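Variant surface glycoprotein MITat 1.13 (Trypanosoma brucei, PDB 6Z8H) probably forms part of the dense, GPI-anchored coat on the parasite surface, whose antigenic variation lets the trypanosome evade the host immune response. Local coordinates at residues T71-A76 and K83-L88; A65-V70 and S366-W371; L298-A303 and N323-A328. All blocks are in the same frame, centred on the assembly; numbering follows the deposited sequence.

Interaction 1. Residues T71-A76 and K83-L88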
loop_
_atom_site.group_PDB
_atom_site.type_symbol
_atom_site.label_atom_id
_atom_site.label_comp_id
_atom_site.label_asym_id
_atom_site.label_seq_id
_atom_site.Cartn_x
_atom_site.Cartn_y
_atom_site.Cartn_z
ATOM N N THR A 71 6.930 -33.303 4.506
ATOM C CA THR A 71 6.593 -34.067 5.697
ATOM C C THR A 71 6.030 -35.428 5.326
ATOM O O THR A 71 6.445 -36.454 5.866
ATOM C CB THR A 71 5.590 -33.284 6.541
ATOM O OG1 THR A 71 6.093 -31.961 6.837
ATOM C CG2 THR A 71 5.265 -34.004 7.829
ATOM N N ALA A 72 5.106 -35.466 4.377
ATOM C CA ALA A 72 4.535 -36.738 3.951
ATOM C C ALA A 72 5.577 -37.631 3.289
ATOM O O ALA A 72 5.556 -38.849 3.472
ATOM C CB ALA A 72 3.365 -36.458 2.997
ATOM N N ALA A 73 6.447 -37.054 2.454
ATOM C CA ALA A 73 7.470 -37.845 1.802
ATOM C C ALA A 73 8.354 -38.528 2.818
ATOM O O ALA A 73 8.807 -39.642 2.576
ATOM C CB ALA A 73 8.315 -36.956 0.902
ATOM N N LEU A 74 8.586 -37.925 3.971
ATOM C CA LEU A 74 9.437 -38.555 4.981
ATOM C C LEU A 74 8.684 -39.626 5.750
ATOM O O LEU A 74 9.251 -40.682 6.059
ATOM C CB LEU A 74 9.895 -37.490 5.975
ATOM C CG LEU A 74 11.296 -37.587 6.532
ATOM C CD1 LEU A 74 12.251 -37.159 5.400
ATOM C CD2 LEU A 74 11.436 -36.713 7.753
ATOM N N ALA A 75 7.409 -39.375 6.040
ATOM C CA ALA A 75 6.639 -40.244 6.920
ATOM C C ALA A 75 5.938 -41.404 6.225
ATOM O O ALA A 75 5.687 -42.416 6.876
ATOM C CB ALA A 75 5.569 -39.421 7.636
ATOM N N ALA A 76 5.545 -41.266 4.959
ATOM C CA ALA A 76 4.689 -42.262 4.324
ATOM C C ALA A 76 5.429 -43.566 4.028
ATOM O O ALA A 76 6.664 -43.627 3.993
ATOM C CB ALA A 76 4.132 -41.702 3.019
ATOM N N LYS A 83 4.788 -42.099 -4.903
ATOM C CA LYS A 83 3.833 -41.167 -5.518
ATOM C C LYS A 83 4.126 -39.714 -5.143
ATOM O O LYS A 83 3.777 -38.812 -5.891
ATOM C CB LYS A 83 2.407 -41.545 -5.092
ATOM C CG LYS A 83 1.989 -42.989 -5.516
ATOM C CD LYS A 83 0.642 -43.413 -4.943
ATOM C CE LYS A 83 0.147 -44.699 -5.575
ATOM N NZ LYS A 83 -1.220 -45.055 -5.077
ATOM N N ILE A 84 4.818 -39.460 -4.041
ATOM C CA ILE A 84 5.098 -38.094 -3.599
ATOM C C ILE A 84 6.413 -37.563 -4.164
ATOM O O ILE A 84 6.515 -36.373 -4.492
ATOM C CB ILE A 84 5.103 -38.060 -2.063
ATOM C CG1 ILE A 84 3.768 -38.543 -1.511
ATOM C CG2 ILE A 84 5.476 -36.686 -1.563
ATOM C CD1 ILE A 84 3.747 -38.699 -0.044
ATOM N N LEU A 85 7.434 -38.421 -4.287
ATOM C CA LEU A 85 8.729 -37.935 -4.755
ATOM C C LEU A 85 8.682 -37.140 -6.055
ATOM O O LEU A 85 9.390 -36.123 -6.144
ATOM C CB LEU A 85 9.736 -39.084 -4.819
ATOM C CG LEU A 85 10.034 -39.779 -3.502
ATOM C CD1 LEU A 85 11.191 -40.781 -3.693
ATOM C CD2 LEU A 85 10.362 -38.831 -2.386
ATOM N N PRO A 86 7.917 -37.521 -7.084
ATOM C CA PRO A 86 7.914 -36.723 -8.322
ATOM C C PRO A 86 7.310 -35.339 -8.165
ATOM O O PRO A 86 7.452 -34.525 -9.080
ATOM C CB PRO A 86 7.077 -37.570 -9.299
ATOM C CG PRO A 86 7.224 -38.986 -8.764
ATOM C CD PRO A 86 7.237 -38.818 -7.266
ATOM N N LEU A 87 6.632 -35.081 -7.058
ATOM C CA LEU A 87 6.055 -33.773 -6.812
ATOM C C LEU A 87 7.036 -32.817 -6.171
ATOM O O LEU A 87 6.813 -31.597 -6.227
ATOM C CB LEU A 87 4.826 -33.957 -5.932
ATOM C CG LEU A 87 3.776 -34.964 -6.415
ATOM C CD1 LEU A 87 2.659 -35.142 -5.340
ATOM C CD2 LEU A 87 3.181 -34.630 -7.777
ATOM N N LEU A 88 8.106 -33.304 -5.551
ATOM C CA LEU A 88 8.866 -32.422 -4.669
ATOM C C LEU A 88 9.682 -31.375 -5.420
ATOM O O LEU A 88 9.632 -30.193 -5.083
ATOM C CB LEU A 88 9.797 -33.251 -3.787
ATOM C CG LEU A 88 9.140 -33.936 -2.595
ATOM C CD1 LEU A 88 10.060 -35.012 -1.996
ATOM C CD2 LEU A 88 8.828 -32.980 -1.513
#
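A73 and I84 face each other where helix 34-75 ends and helix 78-129 begins its return, their CA atoms 5.9 Å apart. The axes of 71-75 and 83-88 come within 9.4 Å and run roughly antiparallel, at 145°, as expected beside the turn of a helical hairpin. In the returning segment the helix is kinked: the proline nitrogen of P86 has no hydrogen to give, and L87 N bonds I84 O, three residues back. K83 O instead accepts a hydrogen bond from the hydroxyl of Y329.

The alanine methyls of the first helix are met by the larger branched side chains of the second. I84 straddles them with both of its arms. With chi1 at -58°, its CG2 lies anti to the backbone N and rests on A73 CB at 3.8 Å, while the longer CG1 arm carries CD1 to A72 CB, also at 3.8 Å. The same CD1 reaches A76 CB at 4.3 Å, just where the first helix gives way to the turn. A73 CB is held from two further quarters, by L88 CD1 at 3.9 Å and, more loosely, by L85 CD2 at 4.3 Å. No hydrogen bond crosses between the segments, so shape and burial of hydrocarbon join them.

Around this apolar seam, I84 and L88 also lean on L69 one turn earlier in helix 34-75, L85 and P86 meet M299 of helix 294-304, and T71 packs on W371 of helix 368-383. L379 of the second subunit touches A73 and L85, bringing the dimer partner up to the hairpin end.

Interaction 2. Residues A65-V70 and S366-W371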
loop_
_atom_site.group_PDB
_atom_site.type_symbol
_atom_site.label_atom_id
_atom_site.label_comp_id
_atom_site.label_asym_id
_atom_site.label_seq_id
_atom_site.Cartn_x
_atom_site.Cartn_y
_atom_site.Cartn_z
ATOM N N ALA A 65 1.552 -26.280 0.924
ATOM C CA ALA A 65 1.568 -27.508 0.148
ATOM C C ALA A 65 2.956 -28.119 0.143
ATOM O O ALA A 65 3.099 -29.343 0.259
ATOM C CB ALA A 65 1.109 -27.235 -1.280
ATOM N N TYR A 66 3.990 -27.300 -0.036
ATOM C CA TYR A 66 5.344 -27.838 -0.090
ATOM C C TYR A 66 5.732 -28.438 1.244
ATOM O O TYR A 66 6.367 -29.487 1.291
ATOM C CB TYR A 66 6.331 -26.737 -0.485
ATOM C CG TYR A 66 7.739 -27.229 -0.621
ATOM C CD1 TYR A 66 8.105 -28.078 -1.645
ATOM C CD2 TYR A 66 8.696 -26.868 0.297
ATOM C CE1 TYR A 66 9.398 -28.553 -1.755
ATOM C CE2 TYR A 66 9.997 -27.305 0.190
ATOM C CZ TYR A 66 10.341 -28.170 -0.831
ATOM O OH TYR A 66 11.642 -28.604 -0.905
ATOM N N SER A 67 5.396 -27.772 2.339
ATOM C CA SER A 67 5.691 -28.355 3.639
ATOM C C SER A 67 4.975 -29.677 3.838
ATOM O O SER A 67 5.552 -30.615 4.397
ATOM C CB SER A 67 5.347 -27.365 4.739
ATOM O OG SER A 67 6.308 -26.341 4.724
ATOM N N LYS A 68 3.736 -29.749 3.348
ATOM C CA LYS A 68 2.877 -30.959 3.421
ATOM C C LYS A 68 3.552 -32.093 2.638
ATOM O O LYS A 68 3.498 -33.243 3.113
ATOM C CB LYS A 68 1.481 -30.657 2.865
ATOM C CG LYS A 68 0.468 -30.169 3.892
ATOM C CD LYS A 68 -0.963 -30.530 3.556
ATOM C CE LYS A 68 -1.887 -29.332 3.539
ATOM N NZ LYS A 68 -3.258 -29.702 3.116
ATOM N N LEU A 69 4.163 -31.776 1.490
ATOM C CA LEU A 69 4.822 -32.765 0.633
ATOM C C LEU A 69 6.091 -33.283 1.301
ATOM O O LEU A 69 6.358 -34.484 1.293
ATOM C CB LEU A 69 5.168 -32.175 -0.733
ATOM C CG LEU A 69 4.021 -31.937 -1.718
ATOM C CD1 LEU A 69 4.526 -31.200 -2.933
ATOM C CD2 LEU A 69 3.447 -33.288 -2.106
ATOM N N VAL A 70 6.919 -32.387 1.849
ATOM C CA VAL A 70 8.163 -32.838 2.472
ATOM C C VAL A 70 7.857 -33.738 3.656
ATOM O O VAL A 70 8.460 -34.811 3.826
ATOM C CB VAL A 70 9.043 -31.642 2.867
ATOM C CG1 VAL A 70 10.242 -32.103 3.674
ATOM C CG2 VAL A 70 9.477 -30.881 1.645
ATOM N N SER A 366 -2.442 -29.669 11.425
ATOM C CA SER A 366 -2.418 -28.836 10.233
ATOM C C SER A 366 -1.681 -27.514 10.410
ATOM O O SER A 366 -2.208 -26.453 10.074
ATOM C CB SER A 366 -3.867 -28.565 9.825
ATOM O OG SER A 366 -3.962 -28.114 8.491
ATOM N N SER A 367 -0.444 -27.558 10.880
ATOM C CA SER A 367 0.317 -26.332 11.041
ATOM C C SER A 367 1.804 -26.611 10.860
ATOM O O SER A 367 2.307 -27.683 11.222
ATOM C CB SER A 367 0.099 -25.704 12.433
ATOM O OG SER A 367 0.717 -26.482 13.448
ATOM N N LEU A 368 2.510 -25.602 10.351
ATOM C CA LEU A 368 3.949 -25.728 10.152
ATOM C C LEU A 368 4.710 -26.113 11.409
ATOM O O LEU A 368 5.636 -26.936 11.306
ATOM C CB LEU A 368 4.505 -24.448 9.524
ATOM C CG LEU A 368 6.019 -24.349 9.369
ATOM C CD1 LEU A 368 6.554 -25.459 8.515
ATOM C CD2 LEU A 368 6.420 -22.959 8.846
ATOM N N PRO A 369 4.442 -25.534 12.582
ATOM C CA PRO A 369 5.194 -25.971 13.772
ATOM C C PRO A 369 5.061 -27.463 14.046
ATOM O O PRO A 369 6.035 -28.116 14.431
ATOM C CB PRO A 369 4.657 -25.071 14.908
ATOM C CG PRO A 369 4.045 -23.876 14.200
ATOM C CD PRO A 369 3.495 -24.449 12.891
ATOM N N GLN A 370 3.877 -28.024 13.833
ATOM C CA GLN A 370 3.686 -29.455 14.049
ATOM C C GLN A 370 4.361 -30.286 12.960
ATOM O O GLN A 370 4.929 -31.348 13.248
ATOM C CB GLN A 370 2.196 -29.782 14.169
ATOM C CG GLN A 370 1.594 -29.272 15.467
ATOM C CD GLN A 370 0.090 -29.328 15.492
ATOM O OE1 GLN A 370 -0.583 -28.723 14.651
ATOM N NE2 GLN A 370 -0.454 -30.039 16.468
ATOM N N TRP A 371 4.344 -29.822 11.710
ATOM C CA TRP A 371 5.016 -30.559 10.641
ATOM C C TRP A 371 6.530 -30.558 10.835
ATOM O O TRP A 371 7.187 -31.591 10.661
ATOM C CB TRP A 371 4.649 -29.944 9.298
ATOM C CG TRP A 371 3.180 -30.013 9.022
ATOM C CD1 TRP A 371 2.301 -30.941 9.504
ATOM C CD2 TRP A 371 2.412 -29.125 8.202
ATOM N NE1 TRP A 371 1.034 -30.693 9.022
ATOM C CE2 TRP A 371 1.077 -29.580 8.224
ATOM C CE3 TRP A 371 2.721 -27.981 7.466
ATOM C CZ2 TRP A 371 0.053 -28.934 7.534
ATOM C CZ3 TRP A 371 1.703 -27.333 6.786
ATOM C CH2 TRP A 371 0.381 -27.816 6.820
#
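The last helix modelled, 368-383, packs through the indole of W371 in its first turn against S67 and K68 on the long helix 34-75, the first arm of the elongated helical hairpin of this A-type VSG N-terminal domain. S67 and L368 mark the nearest backbones, with CA atoms 7.2 Å apart.

K68 lays the aliphatic base of its side chain over one face of the tryptophan. Its CG stands 4.1 Å from the centroid of the six-membered ring and 25° off the ring normal, a CH-pi contact, with CH2 of W371 the nearest carbon at 3.8 Å. On the opposite face lies the chain of the tryptophan's own helix start: S367 O sits 3.2 Å above the ring plane, toward its rim, so the indole is sandwiched between a lysine methylene and a backbone carbonyl. S67 comes in obliquely, its CB 3.8 Å from W371 CE3. L368 adds a lighter touch. Its CG is anti to the backbone N (chi1 174°), which swings CD1 to within 3.9 Å of S67 OG, a van der Waals approach.

The helix start itself is locally organised. S367 occupies the N-cap position, and its OG donates to Q370 OE1 at 2.9 Å.

Between the segments the chemistry is that of dispersion and CH-pi packing, with polar groups turned to other partners. Beyond the ring the K68 chain bends, leaving NZ in long, weak ion pairs with D363 and E64, while W371 NE1 makes a weak hydrogen bond to I362 O. Lysine thus serves the contact chiefly through its carbon chain, and its charge, close to two acidic groups, is probably modestly stabilised.

Interaction 3. Residues L298-A303 and N323-A328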
loop_
_atom_site.group_PDB
_atom_site.type_symbol
_atom_site.label_atom_id
_atom_site.label_comp_id
_atom_site.label_asym_id
_atom_site.label_seq_id
_atom_site.Cartn_x
_atom_site.Cartn_y
_atom_site.Cartn_z
ATOM N N LEU A 298 10.993 -36.989 -14.888
ATOM C CA LEU A 298 12.179 -37.769 -14.539
ATOM C C LEU A 298 11.999 -38.566 -13.247
ATOM O O LEU A 298 12.425 -39.719 -13.170
ATOM C CB LEU A 298 13.414 -36.883 -14.466
ATOM C CG LEU A 298 14.714 -37.536 -14.019
ATOM C CD1 LEU A 298 15.065 -38.652 -15.000
ATOM C CD2 LEU A 298 15.797 -36.487 -13.950
ATOM N N MET A 299 11.497 -37.945 -12.185
ATOM C CA MET A 299 11.268 -38.671 -10.940
ATOM C C MET A 299 10.162 -39.717 -11.055
ATOM O O MET A 299 10.193 -40.700 -10.311
ATOM C CB MET A 299 11.095 -37.683 -9.779
ATOM C CG MET A 299 11.056 -38.295 -8.401
ATOM S SD MET A 299 12.465 -39.344 -7.995
ATOM C CE MET A 299 13.809 -38.184 -7.850
ATOM N N VAL A 300 9.208 -39.566 -11.978
ATOM C CA VAL A 300 8.329 -40.699 -12.272
ATOM C C VAL A 300 9.141 -41.913 -12.714
ATOM O O VAL A 300 8.904 -43.040 -12.259
ATOM C CB VAL A 300 7.267 -40.316 -13.317
ATOM C CG1 VAL A 300 6.573 -41.562 -13.801
ATOM C CG2 VAL A 300 6.268 -39.335 -12.717
ATOM N N ILE A 301 10.121 -41.699 -13.595
ATOM C CA ILE A 301 10.969 -42.799 -14.059
ATOM C C ILE A 301 11.783 -43.366 -12.904
ATOM O O ILE A 301 11.889 -44.583 -12.725
ATOM C CB ILE A 301 11.886 -42.297 -15.185
ATOM C CG1 ILE A 301 11.054 -41.807 -16.373
ATOM C CG2 ILE A 301 12.844 -43.423 -15.622
ATOM C CD1 ILE A 301 11.867 -41.166 -17.480
ATOM N N LYS A 302 12.390 -42.487 -12.113
ATOM C CA LYS A 302 13.288 -42.947 -11.064
ATOM C C LYS A 302 12.534 -43.702 -9.978
ATOM O O LYS A 302 13.007 -44.737 -9.489
ATOM C CB LYS A 302 14.023 -41.742 -10.449
ATOM C CG LYS A 302 15.034 -41.065 -11.386
ATOM C CD LYS A 302 15.380 -39.653 -11.028
ATOM C CE LYS A 302 16.461 -39.515 -10.094
ATOM N NZ LYS A 302 17.732 -40.194 -10.500
ATOM N N ALA A 303 11.378 -43.181 -9.562
ATOM C CA ALA A 303 10.683 -43.657 -8.375
ATOM C C ALA A 303 9.551 -44.619 -8.688
ATOM O O ALA A 303 9.233 -45.463 -7.848
ATOM C CB ALA A 303 10.120 -42.466 -7.579
ATOM N N ASN A 323 1.678 -44.561 -18.292
ATOM C CA ASN A 323 0.974 -45.544 -17.474
ATOM C C ASN A 323 1.309 -45.383 -15.995
ATOM O O ASN A 323 0.450 -45.585 -15.131
ATOM C CB ASN A 323 1.285 -46.951 -17.976
ATOM C CG ASN A 323 0.521 -47.275 -19.225
ATOM O OD1 ASN A 323 -0.551 -47.870 -19.165
ATOM N ND2 ASN A 323 1.051 -46.858 -20.371
ATOM N N ALA A 324 2.565 -45.068 -15.684
ATOM C CA ALA A 324 2.935 -44.816 -14.292
ATOM C C ALA A 324 2.227 -43.579 -13.732
ATOM O O ALA A 324 1.711 -43.605 -12.609
ATOM C CB ALA A 324 4.449 -44.647 -14.184
ATOM N N ILE A 325 2.164 -42.503 -14.521
ATOM C CA ILE A 325 1.431 -41.302 -14.116
ATOM C C ILE A 325 -0.034 -41.635 -13.869
ATOM O O ILE A 325 -0.605 -41.259 -12.841
ATOM C CB ILE A 325 1.594 -40.197 -15.174
ATOM C CG1 ILE A 325 3.021 -39.642 -15.115
ATOM C CG2 ILE A 325 0.571 -39.081 -14.970
ATOM C CD1 ILE A 325 3.429 -38.751 -16.277
ATOM N N ASN A 326 -0.652 -42.394 -14.783
ATOM C CA ASN A 326 -2.060 -42.736 -14.610
ATOM C C ASN A 326 -2.293 -43.607 -13.379
ATOM O O ASN A 326 -3.296 -43.437 -12.680
ATOM C CB ASN A 326 -2.586 -43.457 -15.848
ATOM C CG ASN A 326 -2.616 -42.572 -17.088
ATOM O OD1 ASN A 326 -2.558 -41.347 -17.007
ATOM N ND2 ASN A 326 -2.757 -43.209 -18.254
ATOM N N SER A 327 -1.387 -44.547 -13.096
ATOM C CA SER A 327 -1.555 -45.402 -11.921
ATOM C C SER A 327 -1.390 -44.607 -10.638
ATOM O O SER A 327 -2.086 -44.852 -9.641
ATOM C CB SER A 327 -0.530 -46.539 -11.951
ATOM O OG SER A 327 -0.804 -47.440 -13.004
ATOM N N ALA A 328 -0.474 -43.646 -10.642
ATOM C CA ALA A 328 -0.165 -42.939 -9.412
ATOM C C ALA A 328 -1.148 -41.818 -9.123
ATOM O O ALA A 328 -1.431 -41.554 -7.952
ATOM C CB ALA A 328 1.249 -42.356 -9.461
#
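V300 of helix 294-304 and A324 of helix 318-329 bring the two helical segments closest, with CA atoms 7.1 Å apart. One valine carries the contact from its side, and it uses both methyls.

With chi1 at 168°, CG1 of V300 lies anti to the backbone N and meets A324 CB, methyl against methyl, at 3.8 Å. The other branch, CG2, approaches the flank of I325, where CG1 is the nearest atom at 4.0 Å. The valine and isoleucine side chains cross at about a right angle. The forked end of V300 is therefore set against two consecutive residues of the facing helix, one a bare methyl and the other a branched chain that reaches inward along its CG1 arm. I325 also touches F296, on the same helix as V300.

Within helix 318-329, S327 OG donates back to N323 O, one turn earlier, at 3.1 Å with a C=O...donor angle of 150°. The same carbonyl receives the regular helical bond from S327 N, and the two donors arrive from opposite faces of its plane.

The pair packs beside the turn end of the long hairpin: V300 and M299 rest on P86, and A328 on K83, of helix 78-129. Since hydrocarbon alone meets across the two segments, the pairing imposes little directional constraint; any selectivity probably comes from the fit of a forked side chain to a small one and a branched one. Polar groups are settled outside this seam, most notably K302 NZ, which forms a salt bridge with E311 and hydrogen bonds to the carbonyls of P308 and A310.

Overall arrangement
Leaving the N terminus, helix 34-75 supplies first 65-70 and then, directly after it, 71-76. The chain turns at once and interaction 1 closes the short loop between the two arms of the hairpin. Much later, 298-303 and 323-328 close a second local loop, interaction 3, in series with the first. Helix 368-383 finally returns to 65-70, so interaction 2 spans nearly 300 residues and encloses both others. Interaction 1 touches each of its companions, through L69 and W371 towards interaction 2 and through M299 towards interaction 3, whereas those two stay about 11 Å apart at their nearest atoms. All three lie at one end of the elongated molecule, beside the second subunit.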